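Local structure of cellulase, glycosyl hydrolase family 5, TPS linker, domain X (Spirochaeta thermophila, 5E9P) at residues 4-9 / 20-25; 16-21 / 71-76; 35-40 / 55-60. The protein is the carbohydrate-binding module 64 of a family 5 cellulase, a type A module that binds cellulose and xylan. One frame throughout, in Å; residues are numbered along the deposited sequence.

Interaction 1. Residues 4-9 / 20-25; sequences YTEIAL and YWKTDQ
Tyr-20 meets Tyr-4 in an edge-to-face ring pair. The edge of the Tyr-20 ring is turned toward the face of Tyr-4, with the planes at 73°. Tyr-20 CB adds a CH-pi contact and lies over the centre of the Tyr-4 ring, 3.6 Å from its centroid. The carbonyl O of Tyr-20 accepts a nearly straight bond from Thr-5 N at 2.9 Å. Trp-21 pairs with Thr-5, their side chains on the same face; the indole is buried. Ile-7 CG2 packs on Trp-21 CD1 at 3.7 Å, and Ile-7 CD1 rests against Trp-21 CB. Lys-22 continues the parallel ladder opposite Glu-6. Its N donates to Thr-5 O, and its O accepts from Ile-7 N. CG of Lys-22 lies between the backbone N and the carbonyl carbon (chi1 69°), and the rest of the chain is extended. Its CD therefore passes Tyr-4 CB at 3.9 Å, and NZ reaches a water that donates to Tyr-4 O. Lys-22 also makes a cation-pi contact with Tyr-69, which hydrogen-bonds Glu-6 OE2. At Thr-23 the pairing with 4-9 has ended, though its backbone still bonds Trp-70. Thr-23 OG1 accepts from Gln-25 N at 3.1 Å and closes an ST turn. Gln-25 then reaches back across with an extended side chain. Its OE1 accepts from Leu-9 N at 2.8 Å, with the donor above the amide carbonyl plane. Leu-9 CD1 lies against the backbone of Gln-25, 3.6 Å from its O. Polar main-chain bonds thus hold most of 4-9, and Gln-25 OE1 stands in for a strand partner at Leu-9 N.

Interaction 2. Residues 16-21 / 71-76; sequences AGEYYW and YIHYKS
CG of His-73 is anti to its backbone N (chi1 174°), while CG of Tyr-20 lies beside its own N (chi1 -62°). These two torsions bring the rings face over face in an offset stack, with centroids 4.3 Å apart and planes at 8°. Tyr-20 CE2 sits over the rim of the imidazole. Glu-18, extended, brings OE2 to His-73 NE2 at 2.7 Å. The bond lies in the ring plane and uses the anti lone pair of OE2. Glu-46 takes the other nitrogen, ND1, so hydrogen bonds at both nitrogens fix the turn of the ring. Lys-75 runs alongside Glu-18, its CD 3.5 Å from OE2, and a water donates to Glu-18 OE2 and accepts a weak bond from Lys-75 NZ. The other side of the sheet carries an aromatic cluster. Trp-21 CH2 lies over one face of Tyr-74, offset to the rim, 3.7 Å from Tyr-74 CG. Tyr-19 CD2 meets Tyr-74 CD1 at 3.6 Å, and Tyr-19 OH donates to Ala-16 O. Gly-17 has backbone angles that call for glycine, and a CB there would clash with Tyr-19 OH. Six backbone bonds join the strands in regular antiparallel pairing, as expected within a sheet of a jelly-roll beta-sandwich.

Interaction 3. Residues 35-40 / 55-60; sequences RYVNSW and VWVAQH
Tyr-36 and Trp-56, diagonal across the two strands, pack together on one side of the sheet. CG of Tyr-36 lies between its backbone N and carbonyl carbon (chi1 57°), which turns the phenol ring to meet NE1 of the indole. Tyr-36 CB makes a CH-pi contact over the indole face, 3.7 Å from the centroid of the six-membered ring. Trp-56 has CG anti to its backbone N (chi1 -169°); this turns the indole across Tyr-36. Its NE1 sits over the tyrosine face, offset to the rim, 3.5 Å from Tyr-36 CG. The two ring planes are oblique, at 32°. Tyr-36 OH hydrogen-bonds Glu-84.

On the other side, Val-37 and Val-57 face the interior. Val-57 CG1 meets Val-37 CB at 3.8 Å, and Val-37 also touches Leu-45 and Ile-47. The backbones of Val-37 and Val-57 exchange two bonds, from Val-37 N to Val-57 O and from Val-57 N to Val-37 O. This antiparallel pair lies at the edge of the four-stranded sheet of the jelly roll, where strand 56-58 is outermost. Toward the strand end, a water accepts from Ser-39 OG at 2.7 Å and donates to Val-55 O. Ser-39 OG also bonds Asn-54 N.

Gln-59 closes the opposite end. Its N donates to Arg-35 O at 2.9 Å, in the carbonyl plane. Its extended side chain lies along the Arg-35 carbonyl and takes NE2 to Tyr-36 O at 3.1 Å, from above the Tyr-36 carbonyl plane. NE2 also bonds the C-terminal carboxylate of Lys-86. OE1 sits over one face of the Arg-35 guanidinium, the two planes perpendicular, and accepts from Ser-27 N. With an alanine here, Tyr-36 O, Ser-27 N and the Lys-86 carboxylate are likely to lose these partners. The guanidinium forms a salt bridge to that carboxylate.

Overall arrangement
Interactions 1 and 2 knit one mixed sheet and share strand 17-23. This strand pairs with strand 5-6 on one side and strand 70-76 on the other. The centres of the two contacts are about 11 Å apart, and Tyr-4 and Ile-7 pack on strand 70-76. Interaction 3 knits the second, antiparallel sheet, about 15 Å from either centre and across the centre of the chain from both. Its atoms come no nearer than about 6 Å to interaction 2. Along the chain, interaction 1 closes first, and interaction 3 is nested in the loop closed by interaction 2. Contacts of Arg-35 with Gln-25 and Leu-9 tie the two jelly-roll sheets together at one end.

Interaction 1. Residues 4-9 / 20-25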
loop_
_atom_site.group_PDB
_atom_site.type_symbol
_atom_site.label_atom_id
_atom_site.label_comp_id
_atom_site.label_asym_id
_atom_site.label_seq_id
_atom_site.Cartn_x
_atom_site.Cartn_y
_atom_site.Cartn_z
ATOM N N TYR A 4 5.081 -12.390 -2.380
ATOM C CA TYR A 4 5.208 -11.130 -1.661
ATOM C C TYR A 4 6.600 -11.016 -1.006
ATOM O O TYR A 4 7.135 -11.997 -0.505
ATOM C CB TYR A 4 4.139 -10.968 -0.595
ATOM C CG TYR A 4 2.795 -10.569 -1.202
ATOM C CD1 TYR A 4 1.991 -11.478 -1.842
ATOM C CD2 TYR A 4 2.371 -9.266 -1.120
ATOM C CE1 TYR A 4 0.847 -11.076 -2.420
ATOM C CE2 TYR A 4 1.216 -8.831 -1.726
ATOM C CZ TYR A 4 0.423 -9.768 -2.351
ATOM O OH TYR A 4 -0.754 -9.364 -2.914
ATOM N N THR A 5 7.122 -9.812 -1.055
ATOM C CA THR A 5 8.322 -9.434 -0.369
ATOM C C THR A 5 7.940 -8.573 0.801
ATOM O O THR A 5 7.107 -7.634 0.662
ATOM C CB THR A 5 9.261 -8.547 -1.388
ATOM O OG1 THR A 5 9.648 -9.441 -2.462
ATOM C CG2 THR A 5 10.382 -8.040 -0.718
ATOM N N GLU A 6 8.524 -8.808 1.949
ATOM C CA GLU A 6 8.225 -8.049 3.134
ATOM C C GLU A 6 8.893 -6.664 3.046
ATOM O O GLU A 6 10.008 -6.552 2.536
ATOM C CB GLU A 6 8.660 -8.814 4.356
ATOM C CG GLU A 6 8.098 -8.222 5.629
ATOM C CD GLU A 6 7.957 -9.172 6.803
ATOM O OE1 GLU A 6 8.364 -10.363 6.655
ATOM O OE2 GLU A 6 7.524 -8.740 7.851
ATOM N N ILE A 7 8.171 -5.658 3.548
ATOM C CA ILE A 7 8.654 -4.289 3.604
ATOM C C ILE A 7 8.481 -3.738 5.003
ATOM O O ILE A 7 7.636 -4.219 5.786
ATOM C CB ILE A 7 7.964 -3.373 2.557
ATOM C CG1 ILE A 7 6.439 -3.254 2.817
ATOM C CG2 ILE A 7 8.257 -3.852 1.163
ATOM C CD1 ILE A 7 5.755 -2.124 2.069
ATOM N N ALA A 8 9.242 -2.693 5.289
ATOM C CA ALA A 8 9.138 -1.884 6.491
ATOM C C ALA A 8 8.463 -0.554 6.173
ATOM O O ALA A 8 8.517 -0.088 5.043
ATOM C CB ALA A 8 10.505 -1.618 7.085
ATOM N N LEU A 9 7.854 0.025 7.223
ATOM C CA LEU A 9 7.277 1.367 7.109
ATOM C C LEU A 9 8.092 2.300 7.968
ATOM O O LEU A 9 8.557 1.899 9.045
ATOM C CB LEU A 9 5.825 1.391 7.581
ATOM C CG LEU A 9 4.923 0.378 6.824
ATOM C CD1 LEU A 9 3.480 0.576 7.296
ATOM C CD2 LEU A 9 5.048 0.530 5.344
ATOM N N TYR A 20 4.564 -6.898 -5.343
ATOM C CA TYR A 20 3.776 -7.500 -4.272
ATOM C C TYR A 20 4.584 -7.321 -2.973
ATOM O O TYR A 20 5.599 -7.991 -2.780
ATOM C CB TYR A 20 3.542 -8.985 -4.558
ATOM C CG TYR A 20 2.770 -9.251 -5.814
ATOM C CD1 TYR A 20 3.346 -9.414 -7.018
ATOM C CD2 TYR A 20 1.378 -9.381 -5.788
ATOM C CE1 TYR A 20 2.588 -9.732 -8.215
ATOM C CE2 TYR A 20 0.584 -9.715 -6.839
ATOM C CZ TYR A 20 1.211 -9.833 -8.058
ATOM O OH TYR A 20 0.500 -10.192 -9.214
ATOM N N TRP A 21 4.091 -6.423 -2.119
ATOM C CA TRP A 21 4.752 -6.075 -0.862
ATOM C C TRP A 21 3.833 -6.421 0.296
ATOM O O TRP A 21 2.644 -6.149 0.223
ATOM C CB TRP A 21 5.086 -4.592 -0.804
ATOM C CG TRP A 21 5.961 -4.085 -1.909
ATOM C CD1 TRP A 21 7.172 -4.555 -2.298
ATOM C CD2 TRP A 21 5.706 -2.957 -2.739
ATOM N NE1 TRP A 21 7.677 -3.768 -3.319
ATOM C CE2 TRP A 21 6.794 -2.788 -3.589
ATOM C CE3 TRP A 21 4.650 -2.058 -2.855
ATOM C CZ2 TRP A 21 6.844 -1.732 -4.558
ATOM C CZ3 TRP A 21 4.718 -1.044 -3.771
ATOM C CH2 TRP A 21 5.772 -0.890 -4.598
ATOM N N LYS A 22 4.387 -6.933 1.400
ATOM C CA LYS A 22 3.573 -7.201 2.578
ATOM C C LYS A 22 4.221 -6.621 3.804
ATOM O O LYS A 22 5.480 -6.561 3.895
ATOM C CB LYS A 22 3.285 -8.667 2.738
ATOM C CG LYS A 22 4.488 -9.495 3.094
ATOM C CD LYS A 22 4.114 -10.983 3.278
ATOM C CE LYS A 22 5.358 -11.752 3.622
ATOM N NZ LYS A 22 5.046 -13.193 3.878
ATOM N N THR A 23 3.414 -6.205 4.776
ATOM C CA THR A 23 3.937 -5.686 6.030
ATOM C C THR A 23 2.914 -5.951 7.112
ATOM O O THR A 23 1.717 -5.998 6.850
ATOM C CB THR A 23 4.190 -4.151 5.913
ATOM O OG1 THR A 23 4.755 -3.644 7.096
ATOM C CG2 THR A 23 2.991 -3.362 5.559
ATOM N N ASP A 24 3.387 -6.028 8.347
ATOM C CA ASP A 24 2.519 -6.085 9.481
ATOM C C ASP A 24 2.559 -4.784 10.306
ATOM O O ASP A 24 2.092 -4.784 11.451
ATOM C CB ASP A 24 2.800 -7.320 10.376
ATOM C CG ASP A 24 4.208 -7.241 11.035
ATOM O OD1 ASP A 24 4.914 -6.270 10.870
ATOM O OD2 ASP A 24 4.580 -8.221 11.706
ATOM N N GLN A 25 2.980 -3.686 9.690
ATOM C CA GLN A 25 3.313 -2.451 10.438
ATOM C C GLN A 25 2.298 -1.327 10.246
ATOM O O GLN A 25 2.557 -0.219 10.698
ATOM C CB GLN A 25 4.758 -1.995 10.063
ATOM C CG GLN A 25 5.895 -2.930 10.368
ATOM C CD GLN A 25 7.293 -2.341 10.023
ATOM O OE1 GLN A 25 7.591 -1.210 9.745
ATOM N NE2 GLN A 25 8.230 -3.226 10.130
HETATM O O HOH W 1 5.824 -13.931 1.291
HETATM O O HOH W 2 7.854 -9.971 -4.396
HETATM O O HOH W 3 6.587 -6.129 7.969
#

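Interaction 2. Residues 16-21 / 71-76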
loop_
_atom_site.group_PDB
_atom_site.type_symbol
_atom_site.label_atom_id
_atom_site.label_comp_id
_atom_site.label_asym_id
_atom_site.label_seq_id
_atom_site.Cartn_x
_atom_site.Cartn_y
_atom_site.Cartn_z
ATOM N N ALA A 16 8.022 2.290 -12.403
ATOM C CA ALA A 16 7.295 1.360 -13.197
ATOM C C ALA A 16 7.412 -0.062 -12.690
ATOM O O ALA A 16 8.427 -0.485 -12.146
ATOM C CB ALA A 16 7.834 1.407 -14.617
ATOM N N GLY A 17 6.385 -0.846 -12.938
ATOM C CA GLY A 17 6.376 -2.270 -12.738
ATOM C C GLY A 17 5.216 -2.787 -11.881
ATOM O O GLY A 17 4.325 -2.038 -11.498
ATOM N N GLU A 18 5.264 -4.081 -11.610
ATOM C CA GLU A 18 4.261 -4.769 -10.837
ATOM C C GLU A 18 4.909 -5.417 -9.629
ATOM O O GLU A 18 5.844 -6.210 -9.819
ATOM C CB GLU A 18 3.510 -5.817 -11.667
ATOM C CG GLU A 18 2.524 -6.616 -10.828
ATOM C CD GLU A 18 1.564 -7.490 -11.653
ATOM O OE1 GLU A 18 2.023 -7.952 -12.731
ATOM O OE2 GLU A 18 0.427 -7.651 -11.276
ATOM N N TYR A 19 4.474 -5.068 -8.422
ATOM C CA TYR A 19 5.130 -5.521 -7.205
ATOM C C TYR A 19 4.072 -5.995 -6.202
ATOM O O TYR A 19 2.953 -5.558 -6.183
ATOM C CB TYR A 19 5.983 -4.403 -6.592
ATOM C CG TYR A 19 6.949 -3.811 -7.591
ATOM C CD1 TYR A 19 8.092 -4.531 -7.977
ATOM C CD2 TYR A 19 6.757 -2.578 -8.171
ATOM C CE1 TYR A 19 8.909 -4.045 -8.967
ATOM C CE2 TYR A 19 7.567 -2.104 -9.179
ATOM C CZ TYR A 19 8.660 -2.832 -9.547
ATOM O OH TYR A 19 9.480 -2.381 -10.590
ATOM N N TYR A 20 4.564 -6.898 -5.343
ATOM C CA TYR A 20 3.776 -7.500 -4.272
ATOM C C TYR A 20 4.584 -7.321 -2.973
ATOM O O TYR A 20 5.599 -7.991 -2.780
ATOM C CB TYR A 20 3.542 -8.985 -4.558
ATOM C CG TYR A 20 2.770 -9.251 -5.814
ATOM C CD1 TYR A 20 3.346 -9.414 -7.018
ATOM C CD2 TYR A 20 1.378 -9.381 -5.788
ATOM C CE1 TYR A 20 2.588 -9.732 -8.215
ATOM C CE2 TYR A 20 0.584 -9.715 -6.839
ATOM C CZ TYR A 20 1.211 -9.833 -8.058
ATOM O OH TYR A 20 0.500 -10.192 -9.214
ATOM N N TRP A 21 4.091 -6.423 -2.119
ATOM C CA TRP A 21 4.752 -6.075 -0.862
ATOM C C TRP A 21 3.833 -6.421 0.296
ATOM O O TRP A 21 2.644 -6.149 0.223
ATOM C CB TRP A 21 5.086 -4.592 -0.804
ATOM C CG TRP A 21 5.961 -4.085 -1.909
ATOM C CD1 TRP A 21 7.172 -4.555 -2.298
ATOM C CD2 TRP A 21 5.706 -2.957 -2.739
ATOM N NE1 TRP A 21 7.677 -3.768 -3.319
ATOM C CE2 TRP A 21 6.794 -2.788 -3.589
ATOM C CE3 TRP A 21 4.650 -2.058 -2.855
ATOM C CZ2 TRP A 21 6.844 -1.732 -4.558
ATOM C CZ3 TRP A 21 4.718 -1.044 -3.771
ATOM C CH2 TRP A 21 5.772 -0.890 -4.598
ATOM N N TYR A 71 -1.289 -6.885 2.548
ATOM C CA TYR A 71 -0.793 -7.334 1.260
ATOM C C TYR A 71 -1.107 -6.225 0.255
ATOM O O TYR A 71 -2.271 -5.910 0.005
ATOM C CB TYR A 71 -1.528 -8.624 0.845
ATOM C CG TYR A 71 -1.143 -9.785 1.713
ATOM C CD1 TYR A 71 -1.792 -10.066 2.935
ATOM C CD2 TYR A 71 -0.129 -10.661 1.323
ATOM C CE1 TYR A 71 -1.428 -11.136 3.720
ATOM C CE2 TYR A 71 0.210 -11.745 2.117
ATOM C CZ TYR A 71 -0.420 -11.961 3.335
ATOM O OH TYR A 71 -0.053 -13.056 4.079
ATOM N N ILE A 72 -0.032 -5.645 -0.306
ATOM C CA ILE A 72 -0.105 -4.481 -1.192
ATOM C C ILE A 72 0.359 -4.934 -2.577
ATOM O O ILE A 72 1.473 -5.382 -2.766
ATOM C CB ILE A 72 0.831 -3.388 -0.668
ATOM C CG1 ILE A 72 0.527 -3.003 0.790
ATOM C CG2 ILE A 72 0.805 -2.177 -1.588
ATOM C CD1 ILE A 72 1.749 -2.697 1.573
ATOM N N HIS A 73 -0.577 -4.804 -3.556
ATOM C CA HIS A 73 -0.270 -5.154 -4.917
ATOM C C HIS A 73 -0.298 -3.879 -5.745
ATOM O O HIS A 73 -1.336 -3.226 -5.846
ATOM C CB HIS A 73 -1.297 -6.189 -5.407
ATOM C CG HIS A 73 -1.178 -6.534 -6.826
ATOM N ND1 HIS A 73 -2.270 -6.971 -7.526
ATOM C CD2 HIS A 73 -0.170 -6.521 -7.718
ATOM C CE1 HIS A 73 -1.934 -7.227 -8.782
ATOM N NE2 HIS A 73 -0.644 -7.017 -8.912
ATOM N N TYR A 74 0.856 -3.533 -6.287
ATOM C CA TYR A 74 1.115 -2.293 -7.019
ATOM C C TYR A 74 1.326 -2.614 -8.477
ATOM O O TYR A 74 2.095 -3.517 -8.845
ATOM C CB TYR A 74 2.410 -1.694 -6.444
ATOM C CG TYR A 74 3.040 -0.492 -7.105
ATOM C CD1 TYR A 74 3.745 -0.564 -8.306
ATOM C CD2 TYR A 74 3.022 0.751 -6.478
ATOM C CE1 TYR A 74 4.399 0.495 -8.834
ATOM C CE2 TYR A 74 3.696 1.830 -7.027
ATOM C CZ TYR A 74 4.388 1.710 -8.190
ATOM O OH TYR A 74 5.012 2.853 -8.677
ATOM N N LYS A 75 0.723 -1.797 -9.368
ATOM C CA LYS A 75 1.052 -1.833 -10.787
ATOM C C LYS A 75 1.120 -0.439 -11.333
ATOM O O LYS A 75 0.172 0.341 -11.201
ATOM C CB LYS A 75 -0.032 -2.578 -11.579
ATOM C CG LYS A 75 -0.269 -4.031 -11.284
ATOM C CD LYS A 75 -1.331 -4.727 -12.035
ATOM C CE LYS A 75 -0.962 -4.946 -13.480
ATOM N NZ LYS A 75 -2.122 -5.715 -14.148
ATOM N N SER A 76 2.242 -0.116 -12.000
ATOM C CA SER A 76 2.429 1.114 -12.710
ATOM C C SER A 76 2.963 0.825 -14.109
ATOM O O SER A 76 3.937 0.106 -14.249
ATOM C CB SER A 76 3.444 2.052 -12.027
ATOM O OG SER A 76 3.556 3.230 -12.787
HETATM O O HOH W 4 -1.471 -8.725 -12.708
#

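Interaction 3. Residues 35-40 / 55-60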
loop_
_atom_site.group_PDB
_atom_site.type_symbol
_atom_site.label_atom_id
_atom_site.label_comp_id
_atom_site.label_asym_id
_atom_site.label_seq_id
_atom_site.Cartn_x
_atom_site.Cartn_y
_atom_site.Cartn_z
ATOM N N ARG A 35 -0.679 8.607 9.477
ATOM C CA ARG A 35 -0.114 7.437 8.843
ATOM C C ARG A 35 -1.052 6.977 7.751
ATOM O O ARG A 35 -2.051 6.306 7.982
ATOM C CB ARG A 35 0.215 6.337 9.824
ATOM C CG ARG A 35 1.297 6.780 10.751
ATOM C CD ARG A 35 1.955 5.794 11.498
ATOM N NE ARG A 35 2.534 4.767 10.628
ATOM C CZ ARG A 35 2.540 3.456 10.951
ATOM N NH1 ARG A 35 2.119 3.032 12.169
ATOM N NH2 ARG A 35 2.996 2.668 10.051
ATOM N N TYR A 36 -0.731 7.394 6.513
ATOM C CA TYR A 36 -1.566 7.199 5.359
ATOM C C TYR A 36 -0.882 6.321 4.307
ATOM O O TYR A 36 0.331 6.046 4.408
ATOM C CB TYR A 36 -1.983 8.580 4.770
ATOM C CG TYR A 36 -0.770 9.442 4.407
ATOM C CD1 TYR A 36 -0.039 9.242 3.248
ATOM C CD2 TYR A 36 -0.332 10.481 5.239
ATOM C CE1 TYR A 36 1.005 10.069 2.859
ATOM C CE2 TYR A 36 0.682 11.338 4.808
ATOM C CZ TYR A 36 1.379 11.041 3.600
ATOM O OH TYR A 36 2.432 11.876 3.227
ATOM N N VAL A 37 -1.673 5.942 3.329
ATOM C CA VAL A 37 -1.228 5.440 2.030
ATOM C C VAL A 37 -1.613 6.496 1.020
ATOM O O VAL A 37 -2.755 6.993 1.030
ATOM C CB VAL A 37 -1.889 4.088 1.686
ATOM C CG1 VAL A 37 -1.466 3.623 0.316
ATOM C CG2 VAL A 37 -1.661 3.058 2.774
ATOM N N ASN A 38 -0.698 6.860 0.119
ATOM C CA ASN A 38 -0.982 7.848 -0.916
ATOM C C ASN A 38 -0.347 7.370 -2.200
ATOM O O ASN A 38 0.769 6.841 -2.184
ATOM C CB ASN A 38 -0.419 9.229 -0.513
ATOM C CG ASN A 38 -1.044 10.334 -1.273
ATOM O OD1 ASN A 38 -2.250 10.328 -1.515
ATOM N ND2 ASN A 38 -0.286 11.327 -1.626
ATOM N N SER A 39 -1.027 7.565 -3.343
ATOM C CA SER A 39 -0.458 7.140 -4.602
ATOM C C SER A 39 -0.982 7.985 -5.737
ATOM O O SER A 39 -2.053 8.605 -5.620
ATOM C CB SER A 39 -0.735 5.671 -4.870
ATOM O OG SER A 39 -2.146 5.383 -4.976
ATOM N N TRP A 40 -0.263 7.970 -6.859
ATOM C CA TRP A 40 -0.783 8.492 -8.124
ATOM C C TRP A 40 -0.012 7.867 -9.246
ATOM O O TRP A 40 1.042 7.241 -9.082
ATOM C CB TRP A 40 -0.734 10.017 -8.198
ATOM C CG TRP A 40 0.598 10.639 -8.017
ATOM C CD1 TRP A 40 1.691 10.632 -8.880
ATOM C CD2 TRP A 40 1.025 11.386 -6.884
ATOM N NE1 TRP A 40 2.725 11.320 -8.330
ATOM C CE2 TRP A 40 2.365 11.786 -7.113
ATOM C CE3 TRP A 40 0.396 11.801 -5.687
ATOM C CZ2 TRP A 40 3.065 12.567 -6.237
ATOM C CZ3 TRP A 40 1.107 12.550 -4.825
ATOM C CH2 TRP A 40 2.424 12.929 -5.082
ATOM N N VAL A 55 -5.310 7.233 -4.527
ATOM C CA VAL A 55 -6.032 7.928 -3.458
ATOM C C VAL A 55 -5.141 8.195 -2.285
ATOM O O VAL A 55 -4.080 7.532 -2.093
ATOM C CB VAL A 55 -7.262 7.168 -2.974
ATOM C CG1 VAL A 55 -8.202 6.852 -4.080
ATOM C CG2 VAL A 55 -6.889 5.904 -2.151
ATOM N N TRP A 56 -5.577 9.090 -1.433
ATOM C CA TRP A 56 -5.077 9.218 -0.068
ATOM C C TRP A 56 -6.000 8.448 0.845
ATOM O O TRP A 56 -7.235 8.699 0.785
ATOM C CB TRP A 56 -5.064 10.708 0.372
ATOM C CG TRP A 56 -4.350 11.008 1.624
ATOM C CD1 TRP A 56 -3.126 11.645 1.697
ATOM C CD2 TRP A 56 -4.782 10.891 3.013
ATOM N NE1 TRP A 56 -2.766 11.901 2.982
ATOM C CE2 TRP A 56 -3.741 11.450 3.824
ATOM C CE3 TRP A 56 -5.902 10.358 3.635
ATOM C CZ2 TRP A 56 -3.814 11.468 5.228
ATOM C CZ3 TRP A 56 -5.930 10.386 5.074
ATOM C CH2 TRP A 56 -4.868 10.944 5.785
ATOM N N VAL A 57 -5.531 7.564 1.702
ATOM C CA VAL A 57 -6.360 6.835 2.642
ATOM C C VAL A 57 -5.591 6.651 3.933
ATOM O O VAL A 57 -4.375 6.340 3.903
ATOM C CB VAL A 57 -6.858 5.510 2.034
ATOM C CG1 VAL A 57 -5.702 4.593 1.587
ATOM C CG2 VAL A 57 -7.779 4.765 2.985
ATOM N N ALA A 58 -6.241 6.786 5.080
ATOM C CA ALA A 58 -5.547 6.543 6.335
ATOM C C ALA A 58 -5.357 5.019 6.525
ATOM O O ALA A 58 -6.284 4.244 6.267
ATOM C CB ALA A 58 -6.331 7.107 7.510
ATOM N N GLN A 59 -4.200 4.628 7.044
ATOM C CA GLN A 59 -3.927 3.192 7.254
ATOM C C GLN A 59 -4.997 2.566 8.175
ATOM O O GLN A 59 -5.351 1.419 7.964
ATOM C CB GLN A 59 -2.563 3.015 7.826
ATOM C CG GLN A 59 -1.471 3.240 6.788
ATOM C CD GLN A 59 -0.102 3.351 7.394
ATOM O OE1 GLN A 59 0.199 2.765 8.444
ATOM N NE2 GLN A 59 0.771 4.121 6.737
ATOM N N HIS A 60 -5.499 3.333 9.149
ATOM C CA HIS A 60 -6.460 2.737 10.083
ATOM C C HIS A 60 -7.757 2.338 9.411
ATOM O O HIS A 60 -8.549 1.620 10.043
ATOM C CB HIS A 60 -6.716 3.649 11.266
ATOM C CG HIS A 60 -7.573 4.859 10.941
ATOM N ND1 HIS A 60 -7.091 6.155 11.007
ATOM C CD2 HIS A 60 -8.890 4.951 10.644
ATOM C CE1 HIS A 60 -8.059 6.972 10.682
ATOM N NE2 HIS A 60 -9.163 6.278 10.462
HETATM O O HOH W 5 -3.223 4.945 -2.515
#